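Local coordinates for protein BauA (Acinetobacter baumannii, PDB 6HCP) that probably takes up ferric preacinetobactin across the outer membrane as a TonB-dependent siderophore receptor, supplying the bacterium with iron, at residues Lys142-Leu147 / Phe531-Pro536; Tyr104-Tyr109 / Gly159-Val164; Arg443-Lys448 / Glu486-Gly491. All blocks are in the same frame, centred on the assembly; numbering follows the deposited sequence.

Contact 1 of 3, residues Lys142-Leu147 / Phe531-Pro536. With C8E ((hydroxyethyloxy)tri(ethyloxy)octane), chain B; EDO (1,2-ethanediol), chain S.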
loop_
_atom_site.group_PDB
_atom_site.type_symbol
_atom_site.label_atom_id
_atom_site.label_comp_id
_atom_site.label_asym_id
_atom_site.label_seq_id
_atom_site.Cartn_x
_atom_site.Cartn_y
_atom_site.Cartn_z
ATOM N N LYS A 142 -28.100 8.263 22.892
ATOM C CA LYS A 142 -28.609 8.544 21.572
ATOM C C LYS A 142 -30.006 9.158 21.668
ATOM O O LYS A 142 -30.844 8.763 22.485
ATOM C CB LYS A 142 -28.600 7.289 20.696
ATOM C CG LYS A 142 -27.194 6.739 20.472
ATOM C CD LYS A 142 -27.155 5.440 19.726
ATOM C CE LYS A 142 -25.888 4.653 20.008
ATOM N NZ LYS A 142 -25.766 3.520 19.075
ATOM N N GLY A 143 -30.224 10.149 20.804
ATOM C CA GLY A 143 -31.489 10.886 20.733
ATOM C C GLY A 143 -31.507 12.052 21.709
ATOM O O GLY A 143 -30.586 12.246 22.501
ATOM N N PRO A 144 -32.561 12.884 21.654
ATOM C CA PRO A 144 -32.649 14.074 22.495
ATOM C C PRO A 144 -32.893 13.685 23.955
ATOM O O PRO A 144 -33.337 12.548 24.232
ATOM C CB PRO A 144 -33.857 14.823 21.927
ATOM C CG PRO A 144 -34.686 13.743 21.264
ATOM C CD PRO A 144 -33.670 12.781 20.692
ATOM N N SER A 145 -32.630 14.630 24.861
ATOM C CA SER A 145 -32.659 14.319 26.265
ATOM C C SER A 145 -32.945 15.554 27.132
ATOM O O SER A 145 -32.328 15.697 28.200
ATOM C CB SER A 145 -31.332 13.689 26.646
ATOM O OG SER A 145 -30.279 14.626 26.479
ATOM N N ALA A 146 -33.838 16.459 26.695
ATOM C CA ALA A 146 -34.013 17.756 27.433
ATOM C C ALA A 146 -34.451 17.518 28.892
ATOM O O ALA A 146 -33.983 18.191 29.810
ATOM C CB ALA A 146 -34.983 18.672 26.715
ATOM N N LEU A 147 -35.305 16.528 29.134
ATOM C CA LEU A 147 -35.714 16.265 30.535
ATOM C C LEU A 147 -34.469 16.001 31.387
ATOM O O LEU A 147 -34.327 16.513 32.503
ATOM C CB LEU A 147 -36.691 15.083 30.626
ATOM C CG LEU A 147 -36.910 14.583 32.057
ATOM C CD1 LEU A 147 -37.515 15.684 32.930
ATOM C CD2 LEU A 147 -37.753 13.320 32.101
ATOM N N PHE A 531 -36.877 4.150 16.458
ATOM C CA PHE A 531 -37.191 5.473 16.925
ATOM C C PHE A 531 -37.843 6.274 15.806
ATOM O O PHE A 531 -37.648 6.017 14.631
ATOM C CB PHE A 531 -35.932 6.181 17.437
ATOM C CG PHE A 531 -34.885 6.421 16.377
ATOM C CD1 PHE A 531 -34.957 7.514 15.531
ATOM C CD2 PHE A 531 -33.806 5.565 16.248
ATOM C CE1 PHE A 531 -33.982 7.734 14.567
ATOM C CE2 PHE A 531 -32.836 5.781 15.283
ATOM C CZ PHE A 531 -32.914 6.881 14.457
ATOM N N GLU A 532 -38.612 7.277 16.223
ATOM C CA GLU A 532 -39.077 8.327 15.358
ATOM C C GLU A 532 -38.827 9.651 16.075
ATOM O O GLU A 532 -39.206 9.814 17.244
ATOM C CB GLU A 532 -40.562 8.172 15.016
ATOM C CG GLU A 532 -41.106 9.348 14.236
ATOM C CD GLU A 532 -42.560 9.208 13.804
ATOM O OE1 GLU A 532 -42.837 8.354 12.945
ATOM O OE2 GLU A 532 -43.399 9.902 14.376
ATOM N N ILE A 533 -38.106 10.550 15.398
ATOM C CA ILE A 533 -37.767 11.834 15.990
ATOM C C ILE A 533 -38.196 12.913 14.995
ATOM O O ILE A 533 -37.632 12.956 13.892
ATOM C CB ILE A 533 -36.262 11.954 16.273
ATOM C CG1 ILE A 533 -35.747 10.873 17.223
ATOM C CG2 ILE A 533 -35.930 13.350 16.781
ATOM C CD1 ILE A 533 -34.239 10.694 17.186
ATOM N N THR A 534 -39.014 13.861 15.456
ATOM C CA THR A 534 -39.387 15.016 14.653
ATOM C C THR A 534 -38.669 16.249 15.176
ATOM O O THR A 534 -38.690 16.526 16.365
ATOM C CB THR A 534 -40.911 15.222 14.611
ATOM O OG1 THR A 534 -41.379 15.379 15.950
ATOM C CG2 THR A 534 -41.615 14.066 13.939
ATOM N N LYS A 535 -38.137 17.050 14.243
ATOM C CA LYS A 535 -37.435 18.272 14.599
ATOM C C LYS A 535 -38.037 19.428 13.806
ATOM O O LYS A 535 -38.046 19.419 12.573
ATOM C CB LYS A 535 -35.935 18.175 14.303
ATOM C CG LYS A 535 -35.137 19.418 14.675
ATOM C CD LYS A 535 -33.610 19.292 14.426
ATOM C CE LYS A 535 -32.769 20.236 15.247
ATOM N NZ LYS A 535 -32.973 21.659 14.882
ATOM N N PRO A 536 -38.494 20.490 14.490
ATOM C CA PRO A 536 -39.092 21.621 13.783
ATOM C C PRO A 536 -38.032 22.570 13.202
ATOM O O PRO A 536 -36.902 22.622 13.692
ATOM C CB PRO A 536 -39.938 22.337 14.849
ATOM C CG PRO A 536 -39.324 21.929 16.167
ATOM C CD PRO A 536 -38.647 20.579 15.948
HETATM C C1 C8E B . -37.801 2.297 9.250
HETATM C C2 C8E B . -37.903 2.860 10.654
HETATM C C3 C8E B . -39.027 2.232 11.476
HETATM C C4 C8E B . -39.442 3.096 12.662
HETATM C C5 C8E B . -40.944 3.351 12.634
HETATM C C6 C8E B . -41.384 4.180 13.832
HETATM C C7 C8E B . -40.747 3.688 15.133
HETATM C C8 C8E B . -41.461 4.276 16.345
HETATM O O9 C8E B . -41.057 3.567 17.511
HETATM C C10 C8E B . -41.589 4.153 18.706
HETATM C C11 C8E B . -42.803 3.372 19.230
HETATM O O12 C8E B . -43.256 3.897 20.493
HETATM C C13 C8E B . -44.010 2.971 21.284
HETATM C C14 C8E B . -43.995 3.423 22.738
HETATM O O15 C8E B . -43.489 4.761 22.863
HETATM C C16 C8E B . -44.465 5.676 23.380
HETATM C C17 C8E B . -43.957 6.411 24.616
HETATM O O18 C8E B . -43.767 5.519 25.725
HETATM C C19 C8E B . -44.886 5.492 26.616
HETATM C C20 C8E B . -44.487 4.804 27.910
HETATM O O21 C8E B . -43.062 4.881 27.963
HETATM C C1 EDO S . -42.535 11.822 18.674
HETATM O O1 EDO S . -43.935 11.914 18.951
HETATM C C2 EDO S . -42.393 11.104 17.364
HETATM O O2 EDO S . -43.131 11.853 16.394
#
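At the seam between the plug and the barrel wall of this TonB-dependent receptor, the CD1 methyl of I533 reaches the CD corner of the P144 ring, 4.1 Å away. The ring belongs to the turn that links plug strand 135-142 to helix 146-149, while I533 is on barrel strand 524-541 and faces the lumen. CG1 of I533 lies anti to its carbonyl carbon (chi1 -59°), and the extended branch carries CD1 across to the plug. The same methyl passes G143 CA at 4.5 Å; G143 itself has a positive phi of 87°, which favours glycine. Q512, on the adjacent barrel strand, touches both P144 and I533. On the outer face of strand 524-541, E532 OE2 accepts a hydrogen bond of 2.8 Å from O2 of an ethanediol molecule, and its OE1 forms a salt bridge with R561. A C8E detergent molecule runs past the same face, its C7 at 3.9 Å from F531 O. Across the two segments there is no hydrogen bond and just 80 Å² of buried surface, so this is a light van der Waals touch of one methyl on the CD corner of a proline ring, without the directionality of a polar link.

Contact 2 of 3, residues Tyr104-Tyr109 / Gly159-Val164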
loop_
_atom_site.group_PDB
_atom_site.type_symbol
_atom_site.label_atom_id
_atom_site.label_comp_id
_atom_site.label_asym_id
_atom_site.label_seq_id
_atom_site.Cartn_x
_atom_site.Cartn_y
_atom_site.Cartn_z
ATOM N N TYR A 104 -20.089 15.388 13.576
ATOM C CA TYR A 104 -20.797 14.117 13.602
ATOM C C TYR A 104 -22.303 14.326 13.843
ATOM O O TYR A 104 -22.746 15.349 14.333
ATOM C CB TYR A 104 -20.218 13.174 14.664
ATOM C CG TYR A 104 -20.059 13.773 16.036
ATOM C CD1 TYR A 104 -21.079 13.725 16.972
ATOM C CD2 TYR A 104 -18.861 14.342 16.430
ATOM C CE1 TYR A 104 -20.962 14.352 18.202
ATOM C CE2 TYR A 104 -18.715 14.928 17.678
ATOM C CZ TYR A 104 -19.767 14.942 18.569
ATOM O OH TYR A 104 -19.618 15.553 19.794
ATOM N N TYR A 105 -23.067 13.363 13.337
ATOM C CA TYR A 105 -24.489 13.236 13.504
ATOM C C TYR A 105 -24.765 12.017 14.388
ATOM O O TYR A 105 -24.070 10.998 14.282
ATOM C CB TYR A 105 -25.174 13.039 12.153
ATOM C CG TYR A 105 -25.041 14.183 11.186
ATOM C CD1 TYR A 105 -23.880 14.370 10.456
ATOM C CD2 TYR A 105 -26.142 14.956 10.858
ATOM C CE1 TYR A 105 -23.763 15.394 9.534
ATOM C CE2 TYR A 105 -26.024 16.038 9.999
ATOM C CZ TYR A 105 -24.853 16.220 9.290
ATOM O OH TYR A 105 -24.770 17.243 8.404
ATOM N N ILE A 106 -25.820 12.105 15.200
ATOM C CA ILE A 106 -26.335 10.986 15.974
ATOM C C ILE A 106 -27.824 10.832 15.629
ATOM O O ILE A 106 -28.564 11.819 15.636
ATOM C CB ILE A 106 -26.101 11.211 17.487
ATOM C CG1 ILE A 106 -24.625 11.505 17.798
ATOM C CG2 ILE A 106 -26.613 10.022 18.274
ATOM C CD1 ILE A 106 -24.332 11.843 19.238
ATOM N N ARG A 107 -28.232 9.608 15.264
ATOM C CA ARG A 107 -29.590 9.318 14.819
ATOM C C ARG A 107 -30.009 10.301 13.717
ATOM O O ARG A 107 -31.190 10.671 13.602
ATOM C CB ARG A 107 -30.563 9.351 15.999
ATOM C CG ARG A 107 -30.429 8.128 16.889
ATOM C CD ARG A 107 -31.573 7.941 17.867
ATOM N NE ARG A 107 -31.445 6.664 18.540
ATOM C CZ ARG A 107 -32.200 6.250 19.549
ATOM N NH1 ARG A 107 -33.009 7.098 20.176
ATOM N NH2 ARG A 107 -32.030 5.019 20.000
ATOM N N GLY A 108 -29.038 10.685 12.883
ATOM C CA GLY A 108 -29.286 11.446 11.680
ATOM C C GLY A 108 -29.495 12.930 11.910
ATOM O O GLY A 108 -29.862 13.644 10.969
ATOM N N TYR A 109 -29.234 13.415 13.127
ATOM C CA TYR A 109 -29.277 14.831 13.436
ATOM C C TYR A 109 -27.912 15.304 13.945
ATOM O O TYR A 109 -27.235 14.584 14.670
ATOM C CB TYR A 109 -30.307 15.126 14.527
ATOM C CG TYR A 109 -31.737 15.046 14.062
ATOM C CD1 TYR A 109 -32.239 15.931 13.131
ATOM C CD2 TYR A 109 -32.568 14.046 14.535
ATOM C CE1 TYR A 109 -33.555 15.861 12.716
ATOM C CE2 TYR A 109 -33.874 13.935 14.093
ATOM C CZ TYR A 109 -34.377 14.872 13.215
ATOM O OH TYR A 109 -35.690 14.823 12.844
ATOM N N GLY A 159 -27.955 13.655 20.103
ATOM C CA GLY A 159 -27.576 12.828 21.265
ATOM C C GLY A 159 -26.667 13.600 22.197
ATOM O O GLY A 159 -26.219 14.680 21.877
ATOM N N THR A 160 -26.306 12.981 23.314
ATOM C CA THR A 160 -25.418 13.630 24.261
ATOM C C THR A 160 -24.155 12.776 24.427
ATOM O O THR A 160 -24.232 11.574 24.698
ATOM C CB THR A 160 -26.108 13.901 25.602
ATOM O OG1 THR A 160 -27.257 14.724 25.358
ATOM C CG2 THR A 160 -25.178 14.574 26.595
ATOM N N VAL A 161 -23.017 13.444 24.298
ATOM C CA VAL A 161 -21.716 12.885 24.542
ATOM C C VAL A 161 -21.230 13.430 25.884
ATOM O O VAL A 161 -21.115 14.649 26.044
ATOM C CB VAL A 161 -20.740 13.267 23.419
ATOM C CG1 VAL A 161 -19.349 12.709 23.685
ATOM C CG2 VAL A 161 -21.267 12.826 22.063
ATOM N N ASN A 162 -20.965 12.517 26.823
ATOM C CA ASN A 162 -20.543 12.876 28.170
ATOM C C ASN A 162 -19.124 12.338 28.396
ATOM O O ASN A 162 -18.885 11.131 28.240
ATOM C CB ASN A 162 -21.516 12.333 29.221
ATOM C CG ASN A 162 -21.140 12.731 30.636
ATOM O OD1 ASN A 162 -20.828 13.900 30.887
ATOM N ND2 ASN A 162 -21.053 11.751 31.537
ATOM N N LEU A 163 -18.201 13.247 28.711
ATOM C CA LEU A 163 -16.806 12.902 28.895
ATOM C C LEU A 163 -16.509 12.856 30.395
ATOM O O LEU A 163 -16.772 13.836 31.127
ATOM C CB LEU A 163 -15.921 13.940 28.204
ATOM C CG LEU A 163 -16.277 14.235 26.744
ATOM C CD1 LEU A 163 -15.307 15.236 26.147
ATOM C CD2 LEU A 163 -16.294 12.968 25.908
ATOM N N VAL A 164 -16.091 11.675 30.852
ATOM C CA VAL A 164 -15.835 11.416 32.263
ATOM C C VAL A 164 -14.324 11.512 32.481
ATOM O O VAL A 164 -13.552 10.815 31.817
ATOM C CB VAL A 164 -16.375 10.036 32.667
ATOM C CG1 VAL A 164 -16.046 9.692 34.116
ATOM C CG2 VAL A 164 -17.863 9.913 32.401
#
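CG1 of I106 stands anti to its own carbonyl carbon (chi1 -54°) and the branch runs on straight (chi2 175°), which sends CD1 over the backbone of G159 to 3.9 Å from its CA. In Y104, CG sits between the backbone N and the carbonyl carbon (chi1 50°), and the ring is thereby swung toward V161, whose CG2 it meets obliquely: Y104 OH is 3.9 Å and Y104 CE1 4.2 Å from that methyl. I106 CD1 reaches the same CG2 at 4.3 Å, so one valine methyl is touched by both side chains. G159 has no side chain, and I106 CB can approach G159 N to 4.0 Å. I106 opens a type I' turn that ends at Y109, closed by I106 N to Y109 O at 2.9 Å and Y109 N to I106 O at 3.0 Å. This two-residue hairpin of the plug lies against strand 159-165, part of the mixed sheet in the same domain. From its tip R107 extends to the barrel, where NH2 forms salt bridges with E564 and E514. I84 of helix 81-84 covers both Y104 and V161. Each segment spends its polar bonds on other partners, as G159 O does on S111 OG, and between the two there is buried van der Waals contact, largely apolar, with no hydrogen bond.

Contact 3 of 3, residues Arg443-Lys448 / Glu486-Gly491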
loop_
_atom_site.group_PDB
_atom_site.type_symbol
_atom_site.label_atom_id
_atom_site.label_comp_id
_atom_site.label_asym_id
_atom_site.label_seq_id
_atom_site.Cartn_x
_atom_site.Cartn_y
_atom_site.Cartn_z
ATOM N N ARG A 443 -39.169 19.351 32.890
ATOM C CA ARG A 443 -38.202 20.397 33.045
ATOM C C ARG A 443 -38.746 21.687 32.417
ATOM O O ARG A 443 -39.338 21.673 31.359
ATOM C CB ARG A 443 -36.865 19.994 32.422
ATOM C CG ARG A 443 -35.798 21.071 32.481
ATOM C CD ARG A 443 -34.423 20.611 31.981
ATOM N NE ARG A 443 -33.913 19.446 32.685
ATOM C CZ ARG A 443 -33.497 19.432 33.945
ATOM N NH1 ARG A 443 -33.214 20.577 34.560
ATOM N NH2 ARG A 443 -33.360 18.263 34.568
ATOM N N HIS A 444 -38.517 22.795 33.113
ATOM C CA HIS A 444 -38.894 24.100 32.630
ATOM C C HIS A 444 -37.602 24.828 32.279
ATOM O O HIS A 444 -36.703 24.938 33.100
ATOM C CB HIS A 444 -39.715 24.882 33.680
ATOM C CG HIS A 444 -40.219 26.196 33.173
ATOM N ND1 HIS A 444 -41.282 26.275 32.297
ATOM C CD2 HIS A 444 -39.825 27.468 33.421
ATOM C CE1 HIS A 444 -41.463 27.537 31.955
ATOM N NE2 HIS A 444 -40.625 28.290 32.663
ATOM N N GLN A 445 -37.524 25.276 31.028
ATOM C CA GLN A 445 -36.291 25.783 30.423
ATOM C C GLN A 445 -36.515 27.236 29.979
ATOM O O GLN A 445 -37.501 27.517 29.310
ATOM C CB GLN A 445 -35.936 24.926 29.207
ATOM C CG GLN A 445 -34.688 25.398 28.464
ATOM C CD GLN A 445 -33.434 24.950 29.169
ATOM O OE1 GLN A 445 -33.250 23.768 29.473
ATOM N NE2 GLN A 445 -32.560 25.895 29.436
ATOM N N THR A 446 -35.553 28.103 30.284
ATOM C CA THR A 446 -35.557 29.465 29.806
ATOM C C THR A 446 -34.284 29.743 28.997
ATOM O O THR A 446 -33.231 29.243 29.323
ATOM C CB THR A 446 -35.723 30.459 30.968
ATOM O OG1 THR A 446 -36.925 30.106 31.659
ATOM C CG2 THR A 446 -35.863 31.891 30.498
ATOM N N VAL A 447 -34.370 30.689 28.055
ATOM C CA VAL A 447 -33.220 31.104 27.249
ATOM C C VAL A 447 -33.390 32.569 26.836
ATOM O O VAL A 447 -34.497 33.017 26.499
ATOM C CB VAL A 447 -33.060 30.205 26.016
ATOM C CG1 VAL A 447 -34.285 30.230 25.141
ATOM C CG2 VAL A 447 -31.827 30.563 25.209
ATOM N N LYS A 448 -32.262 33.282 26.802
ATOM C CA LYS A 448 -32.205 34.613 26.247
ATOM C C LYS A 448 -30.863 34.807 25.537
ATOM O O LYS A 448 -29.828 34.581 26.140
ATOM C CB LYS A 448 -32.337 35.669 27.349
ATOM C CG LYS A 448 -32.416 37.097 26.833
ATOM C CD LYS A 448 -32.674 38.128 27.907
ATOM C CE LYS A 448 -32.750 39.515 27.304
ATOM N NZ LYS A 448 -32.880 40.558 28.341
ATOM N N GLU A 486 -38.019 14.827 24.667
ATOM C CA GLU A 486 -37.900 15.938 23.746
ATOM C C GLU A 486 -36.468 16.470 23.773
ATOM O O GLU A 486 -35.714 16.193 24.677
ATOM C CB GLU A 486 -38.910 17.028 24.114
ATOM C CG GLU A 486 -40.342 16.521 24.129
ATOM C CD GLU A 486 -41.404 17.566 24.463
ATOM O OE1 GLU A 486 -41.049 18.623 25.022
ATOM O OE2 GLU A 486 -42.590 17.320 24.110
ATOM N N GLY A 487 -36.145 17.258 22.748
ATOM C CA GLY A 487 -34.994 18.119 22.734
ATOM C C GLY A 487 -35.409 19.547 22.443
ATOM O O GLY A 487 -36.455 19.790 21.807
ATOM N N LEU A 488 -34.638 20.494 22.980
ATOM C CA LEU A 488 -34.983 21.901 22.842
ATOM C C LEU A 488 -33.898 22.627 22.048
ATOM O O LEU A 488 -32.703 22.391 22.216
ATOM C CB LEU A 488 -35.160 22.522 24.228
ATOM C CG LEU A 488 -36.353 22.011 25.045
ATOM C CD1 LEU A 488 -36.402 22.713 26.400
ATOM C CD2 LEU A 488 -37.652 22.197 24.300
ATOM N N THR A 489 -34.348 23.599 21.255
ATOM C CA THR A 489 -33.482 24.485 20.506
ATOM C C THR A 489 -34.055 25.896 20.640
ATOM O O THR A 489 -35.264 26.085 20.466
ATOM C CB THR A 489 -33.407 24.072 19.028
ATOM O OG1 THR A 489 -33.121 22.670 18.897
ATOM C CG2 THR A 489 -32.395 24.903 18.267
ATOM N N LYS A 490 -33.178 26.855 20.918
ATOM C CA LYS A 490 -33.549 28.279 21.040
ATOM C C LYS A 490 -34.389 28.669 19.828
ATOM O O LYS A 490 -34.062 28.324 18.677
ATOM C CB LYS A 490 -32.267 29.121 21.092
ATOM C CG LYS A 490 -32.470 30.623 21.146
ATOM C CD LYS A 490 -31.186 31.368 21.410
ATOM C CE LYS A 490 -30.105 31.076 20.392
ATOM N NZ LYS A 490 -30.380 31.800 19.134
ATOM N N GLY A 491 -35.467 29.415 20.068
ATOM C CA GLY A 491 -36.311 29.863 18.979
ATOM C C GLY A 491 -35.618 30.893 18.097
ATOM O O GLY A 491 -34.806 31.676 18.552
#
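Two residues before Q445, whose aliphatic part rests on L488, R443 NH1 is held by two oxygens, S422 OG and N368 OD1; the same guanidinium also makes a cation-pi contact with F51. Q445 slides past L488 in the opposite direction, and L488 CD1 lies 3.6 Å from Q445 CB and 3.8 Å from Q445 CG. Having left the strand with CG anti to the backbone N, the glutamine bends at chi2 (79°), and its amide turns away from the leucine. NE2 makes a weak hydrogen bond of 3.4 Å, at 161°, to T446 O, and OE1 accepts another weak one from M151 N of the plug. The strands concerned, 436-451 and 478-489, are not neighbours in the barrel: strand 461-473 runs between them and pairs antiparallel with each, so the two point the same way and their side chains meet over it on the luminal side. The backbones draw closer toward the end of the second strand, from 8.6 Å between the CA atoms of Q445 and L488 to 6.8 Å between those of V447 and K490. There V447 and K490 cross at about a right angle, with V447 CG2 3.9 Å from K490 CD and 4.1 Å from K490 CG. The lysine then bends at chi3 and chi4, leading its ammonium end away from V447. M151 of the plug touches both V447 and L488.

In the fold
Contact 1 is the middle member, its centre 11 Å from that of contact 2 and 13 Å from that of contact 3; contacts 2 and 3 lie 18 Å apart and do not touch. Contact 2 is within the plug, contact 3 within the barrel, and contact 1 bridges the two. Polar bonds tie them: Y109 OH of contact 2 meets I533 O at 2.9 Å, whereas A146 N reaches E486 O of contact 3 at 2.8 Å and R443 NH2 reaches L147 O at 2.9 Å. A weak bond of 3.2 Å also joins S145 OG to T160 OG1. The turn and short helix at 142-147 therefore have plug partners as well as barrel partners.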